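Amidohydrolase (Xanthomonas campestris pv. campestris, PDB 4DZH) probably removes the amino group from adenosine-type substrates such as 5'-methylthioadenosine, as a zinc-dependent hydrolase of the ATZ/TRZ family. Local coordinates at residues Glu27-Val32 against Ala349-Arg354; Leu71-Val76 against Ala355-Gly360. One frame throughout, in Å; residues are numbered along the deposited sequence.

Contact 1 of 2, residues Glu27-Val32 against Ala349-Arg354; sequences EPHAVV and AATTLR
His29 and Arg354 lie against each other where a surface loop meets the first turns of helix 349-363. The His29 ring reaches the helix with its far end. CE1 comes to 3.6 Å from Ala350 CB, and the ring edge faces the backbone N of Thr351, 3.8 Å from CE1. With CG anti to the backbone N (chi1 -175°), the imidazole swings out of the loop and over the helix. ND1 approaches Arg354 CD at 3.7 Å, and the ring stands almost perpendicular to the guanidinium, 89° between planes. One water joins the two groups: it lies 2.9 Å from His29 ND1 and accepts a hydrogen bond from Arg354 NH1 at 3.0 Å. Beside the ring, Ala30 CB rests 4.0 Å from Ala350 CB.

Arg354 runs extended from CG to NE, which carries its guanidinium along the loop to Glu27. The two form a salt bridge at the guanidinium edge. Its modelled distances are too short to be trusted, so the exact place of Glu27 OE2 is doubtful.

Further out, a cis peptide bond precedes Pro28, and a type II beta turn from Pro28 to Val31 presents His29 and Ala30. The hydroxyl of Thr351 is hydrogen-bonded to Asp348 OD1. Leu398 of helix 397-403 also packs on Ala350. The contact joins a beta-turn loop of the N-terminal region to a helix of the amidohydrolase TIM-barrel, away from the zinc sites.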
loop_
_atom_site.group_PDB
_atom_site.type_symbol
_atom_site.label_atom_id
_atom_site.label_comp_id
_atom_site.label_asym_id
_atom_site.label_seq_id
_atom_site.Cartn_x
_atom_site.Cartn_y
_atom_site.Cartn_z
ATOM N N GLU A 27 8.707 -6.591 22.382
ATOM C CA GLU A 27 9.681 -6.531 23.463
ATOM C C GLU A 27 9.968 -7.975 23.837
ATOM O O GLU A 27 9.055 -8.684 24.270
ATOM C CB GLU A 27 9.098 -5.748 24.655
ATOM C CG GLU A 27 9.203 -4.223 24.494
ATOM C CD GLU A 27 10.657 -3.781 24.321
ATOM O OE1 GLU A 27 11.557 -4.536 24.745
ATOM O OE2 GLU A 27 10.924 -2.691 23.774
ATOM N N PRO A 28 11.212 -8.436 23.634
ATOM C CA PRO A 28 12.398 -7.736 23.101
ATOM C C PRO A 28 12.402 -7.420 21.591
ATOM O O PRO A 28 11.763 -8.108 20.784
ATOM C CB PRO A 28 13.530 -8.718 23.417
ATOM C CG PRO A 28 12.877 -10.025 23.323
ATOM C CD PRO A 28 11.534 -9.838 23.959
ATOM N N HIS A 29 13.162 -6.385 21.234
ATOM C CA HIS A 29 13.200 -5.843 19.880
ATOM C C HIS A 29 13.825 -6.811 18.893
ATOM O O HIS A 29 14.804 -7.509 19.202
ATOM C CB HIS A 29 13.979 -4.536 19.864
ATOM C CG HIS A 29 13.965 -3.841 18.543
ATOM N ND1 HIS A 29 12.843 -3.203 18.053
ATOM C CD2 HIS A 29 14.927 -3.705 17.594
ATOM C CE1 HIS A 29 13.122 -2.694 16.863
ATOM N NE2 HIS A 29 14.381 -2.975 16.569
ATOM N N ALA A 30 13.238 -6.840 17.697
ATOM C CA ALA A 30 13.780 -7.585 16.558
ATOM C C ALA A 30 13.845 -9.079 16.779
ATOM O O ALA A 30 14.558 -9.787 16.057
ATOM C CB ALA A 30 15.138 -7.033 16.105
ATOM N N VAL A 31 13.096 -9.559 17.761
ATOM C CA VAL A 31 13.057 -10.981 18.068
ATOM C C VAL A 31 11.801 -11.682 17.518
ATOM O O VAL A 31 10.672 -11.170 17.640
ATOM C CB VAL A 31 13.238 -11.213 19.595
ATOM C CG1 VAL A 31 12.732 -12.574 20.032
ATOM C CG2 VAL A 31 14.706 -11.030 19.957
ATOM N N VAL A 32 11.993 -12.852 16.915
ATOM C CA VAL A 32 10.852 -13.660 16.496
ATOM C C VAL A 32 10.890 -15.050 17.155
ATOM O O VAL A 32 11.850 -15.789 16.998
ATOM C CB VAL A 32 10.778 -13.783 14.946
ATOM C CG1 VAL A 32 9.592 -14.633 14.532
ATOM C CG2 VAL A 32 10.675 -12.391 14.320
ATOM N N ALA A 349 12.333 -2.822 9.251
ATOM C CA ALA A 349 11.057 -3.476 9.462
ATOM C C ALA A 349 10.697 -3.577 10.957
ATOM O O ALA A 349 9.549 -3.294 11.356
ATOM C CB ALA A 349 11.054 -4.845 8.810
ATOM N N ALA A 350 11.658 -4.022 11.765
ATOM C CA ALA A 350 11.428 -4.151 13.205
ATOM C C ALA A 350 11.039 -2.812 13.867
ATOM O O ALA A 350 10.108 -2.769 14.697
ATOM C CB ALA A 350 12.657 -4.726 13.887
ATOM N N THR A 351 11.747 -1.753 13.494
ATOM C CA THR A 351 11.514 -0.401 14.003
ATOM C C THR A 351 10.154 0.126 13.582
ATOM O O THR A 351 9.436 0.752 14.365
ATOM C CB THR A 351 12.623 0.530 13.527
ATOM O OG1 THR A 351 13.879 0.059 14.055
ATOM C CG2 THR A 351 12.383 1.958 14.004
ATOM N N THR A 352 9.784 -0.149 12.336
ATOM C CA THR A 352 8.472 0.286 11.856
ATOM C C THR A 352 7.361 -0.466 12.605
ATOM O O THR A 352 6.362 0.132 13.033
ATOM C CB THR A 352 8.325 0.084 10.319
ATOM O OG1 THR A 352 9.316 0.853 9.610
ATOM C CG2 THR A 352 6.951 0.549 9.896
ATOM N N LEU A 353 7.497 -1.788 12.731
ATOM C CA LEU A 353 6.509 -2.564 13.457
ATOM C C LEU A 353 6.421 -2.100 14.927
ATOM O O LEU A 353 5.319 -2.059 15.513
ATOM C CB LEU A 353 6.777 -4.073 13.330
ATOM C CG LEU A 353 5.607 -4.896 13.902
ATOM C CD1 LEU A 353 4.325 -4.769 13.047
ATOM C CD2 LEU A 353 5.993 -6.359 13.966
ATOM N N ARG A 354 7.570 -1.718 15.490
ATOM C CA ARG A 354 7.585 -1.182 16.857
ATOM C C ARG A 354 6.724 0.081 16.958
ATOM O O ARG A 354 5.910 0.198 17.867
ATOM C CB ARG A 354 9.026 -0.890 17.285
ATOM C CG ARG A 354 9.174 -0.466 18.779
ATOM C CD ARG A 354 10.644 -0.499 19.174
ATOM N NE ARG A 354 10.931 -0.080 20.572
ATOM C CZ ARG A 354 10.930 -0.937 21.594
ATOM N NH1 ARG A 354 10.595 -2.205 21.367
ATOM N NH2 ARG A 354 11.263 -0.532 22.857
HETATM O O HOH W 1 10.081 -3.776 18.877
#

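Contact 2 of 2, residues Leu71-Val76 against Ala355-Gly360; sequences LMPGLV and AATLGG
This is a buried strand-to-helix contact, in which Val76 and its neighbours on strand 69-80 pack against the middle of helix 349-363. One backbone hydrogen bond crosses it. Val76 N donates to Ala356 O at 2.8 Å, nearly straight at the hydrogen (171°) and almost in line with the carbonyl. The same oxygen receives a CA-H...O contact from Leu75 CA at 3.6 Å, so two groups of the strand converge on it.

The helix widens into a pi-type turn at 355-359. Gly360 N bonds weakly to Ala355 O rather than Ala356 O, which is consistent with Ala356 O being available to the strand. Strand 69-80 belongs to the TIM-barrel of this amidohydrolase. Farther along it carries His79, and His81 follows just after its end; both bind zinc.

The side chains fit around this bond. Val76 CG1, anti to the backbone N (chi1 175°), lies 3.6 Å from Gly360 C, directly over a residue without a side chain. Its other methyl, CG2, meets Thr357 O. Thr357 turns its methyl to the strand: CG2 sits 3.6 Å from Gly74 O and 3.8 Å from Leu75 CD2. Its hydroxyl instead bonds back to Leu353 O within the helix. Leu75 CD2 also touches Ala356 CB at 4.1 Å, and Met326 and Phe327 of helix 326-341 pack on Leu75 as well. A water lies between the backbones, 2.8 Å from Val76 O and in hydrogen-bonding reach of Ala355 O.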
loop_
_atom_site.group_PDB
_atom_site.type_symbol
_atom_site.label_atom_id
_atom_site.label_comp_id
_atom_site.label_asym_id
_atom_site.label_seq_id
_atom_site.Cartn_x
_atom_site.Cartn_y
_atom_site.Cartn_z
ATOM N N LEU A 71 1.775 -14.368 15.367
ATOM C CA LEU A 71 0.963 -13.714 16.388
ATOM C C LEU A 71 1.728 -12.483 16.873
ATOM O O LEU A 71 2.903 -12.581 17.236
ATOM C CB LEU A 71 0.686 -14.694 17.551
ATOM C CG LEU A 71 -0.220 -14.208 18.694
ATOM C CD1 LEU A 71 -1.643 -13.891 18.304
ATOM C CD2 LEU A 71 -0.240 -15.288 19.794
ATOM N N MET A 72 1.085 -11.323 16.808
ATOM C CA MET A 72 1.702 -10.049 17.199
ATOM C C MET A 72 0.658 -9.216 17.973
ATOM O O MET A 72 -0.544 -9.546 17.980
ATOM C CB MET A 72 2.151 -9.296 15.942
ATOM C CG MET A 72 1.009 -8.850 15.086
ATOM S SD MET A 72 1.613 -8.094 13.568
ATOM C CE MET A 72 0.115 -7.226 13.108
ATOM N N PRO A 73 1.101 -8.129 18.648
ATOM C CA PRO A 73 0.133 -7.219 19.290
ATOM C C PRO A 73 -0.726 -6.548 18.231
ATOM O O PRO A 73 -0.256 -6.377 17.096
ATOM C CB PRO A 73 1.025 -6.156 19.942
ATOM C CG PRO A 73 2.415 -6.790 20.072
ATOM C CD PRO A 73 2.492 -7.649 18.802
ATOM N N GLY A 74 -1.952 -6.185 18.625
ATOM C CA GLY A 74 -2.782 -5.410 17.715
ATOM C C GLY A 74 -2.076 -4.140 17.289
ATOM O O GLY A 74 -1.306 -3.518 18.021
ATOM N N LEU A 75 -2.299 -3.747 16.056
ATOM C CA LEU A 75 -1.809 -2.468 15.588
ATOM C C LEU A 75 -2.574 -1.329 16.229
ATOM O O LEU A 75 -3.789 -1.389 16.485
ATOM C CB LEU A 75 -1.935 -2.397 14.080
ATOM C CG LEU A 75 -1.186 -3.521 13.341
ATOM C CD1 LEU A 75 -1.384 -3.416 11.832
ATOM C CD2 LEU A 75 0.331 -3.654 13.727
ATOM N N VAL A 76 -1.848 -0.252 16.496
ATOM C CA VAL A 76 -2.400 0.921 17.151
ATOM C C VAL A 76 -2.399 2.064 16.157
ATOM O O VAL A 76 -1.318 2.538 15.713
ATOM C CB VAL A 76 -1.566 1.261 18.409
ATOM C CG1 VAL A 76 -2.060 2.575 19.039
ATOM C CG2 VAL A 76 -1.626 0.111 19.431
ATOM N N ALA A 355 6.901 1.007 16.017
ATOM C CA ALA A 355 6.113 2.232 15.959
ATOM C C ALA A 355 4.614 1.928 15.867
ATOM O O ALA A 355 3.785 2.560 16.548
ATOM C CB ALA A 355 6.573 3.121 14.838
ATOM N N ALA A 356 4.262 0.957 15.013
ATOM C CA ALA A 356 2.869 0.576 14.810
ATOM C C ALA A 356 2.181 -0.072 16.016
ATOM O O ALA A 356 0.934 -0.199 16.044
ATOM C CB ALA A 356 2.774 -0.383 13.610
ATOM N N THR A 357 2.962 -0.491 17.030
ATOM C CA THR A 357 2.375 -1.193 18.163
ATOM C C THR A 357 2.746 -0.449 19.437
ATOM O O THR A 357 1.970 0.378 19.905
ATOM C CB THR A 357 2.855 -2.664 18.238
ATOM O OG1 THR A 357 4.299 -2.717 18.120
ATOM C CG2 THR A 357 2.176 -3.464 17.096
ATOM N N LEU A 358 3.944 -0.727 19.945
ATOM C CA LEU A 358 4.430 -0.123 21.188
ATOM C C LEU A 358 4.582 1.395 21.071
ATOM O O LEU A 358 4.288 2.110 22.052
ATOM C CB LEU A 358 5.765 -0.744 21.585
ATOM C CG LEU A 358 6.234 -0.332 22.990
ATOM C CD1 LEU A 358 5.226 -0.747 24.059
ATOM C CD2 LEU A 358 7.601 -0.926 23.195
ATOM N N GLY A 359 5.022 1.928 19.915
ATOM C CA GLY A 359 5.115 3.383 19.755
ATOM C C GLY A 359 3.741 4.052 19.888
ATOM O O GLY A 359 3.541 5.070 20.577
ATOM N N GLY A 360 2.750 3.475 19.232
ATOM C CA GLY A 360 1.395 3.965 19.387
ATOM C C GLY A 360 0.877 3.799 20.805
ATOM O O GLY A 360 0.252 4.707 21.322
HETATM O O HOH W 2 1.211 3.649 16.146
#

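Contacts 1 and 2 use successive parts of helix 349-363, and their centres are 10 Å apart. Contact 1 engages the first turns at the surface, while contact 2 engages the next turns in the interior. The helix backbone joins them through a probable hydrogen bond, Arg354 O to Gly359 N at 2.8 Å. Side chains meet too: Leu353 CD1 lies 4.2 Å from Leu75 CD2. Ile26, just before Glu27 in the same loop, packs on Leu353, Pro73 and Thr357. Contact 2 is nearer the zinc site, with the side chain of Val76 about 9 Å from that of zinc ligand His79 and that of Leu75 about 12 Å from a magnesium ion.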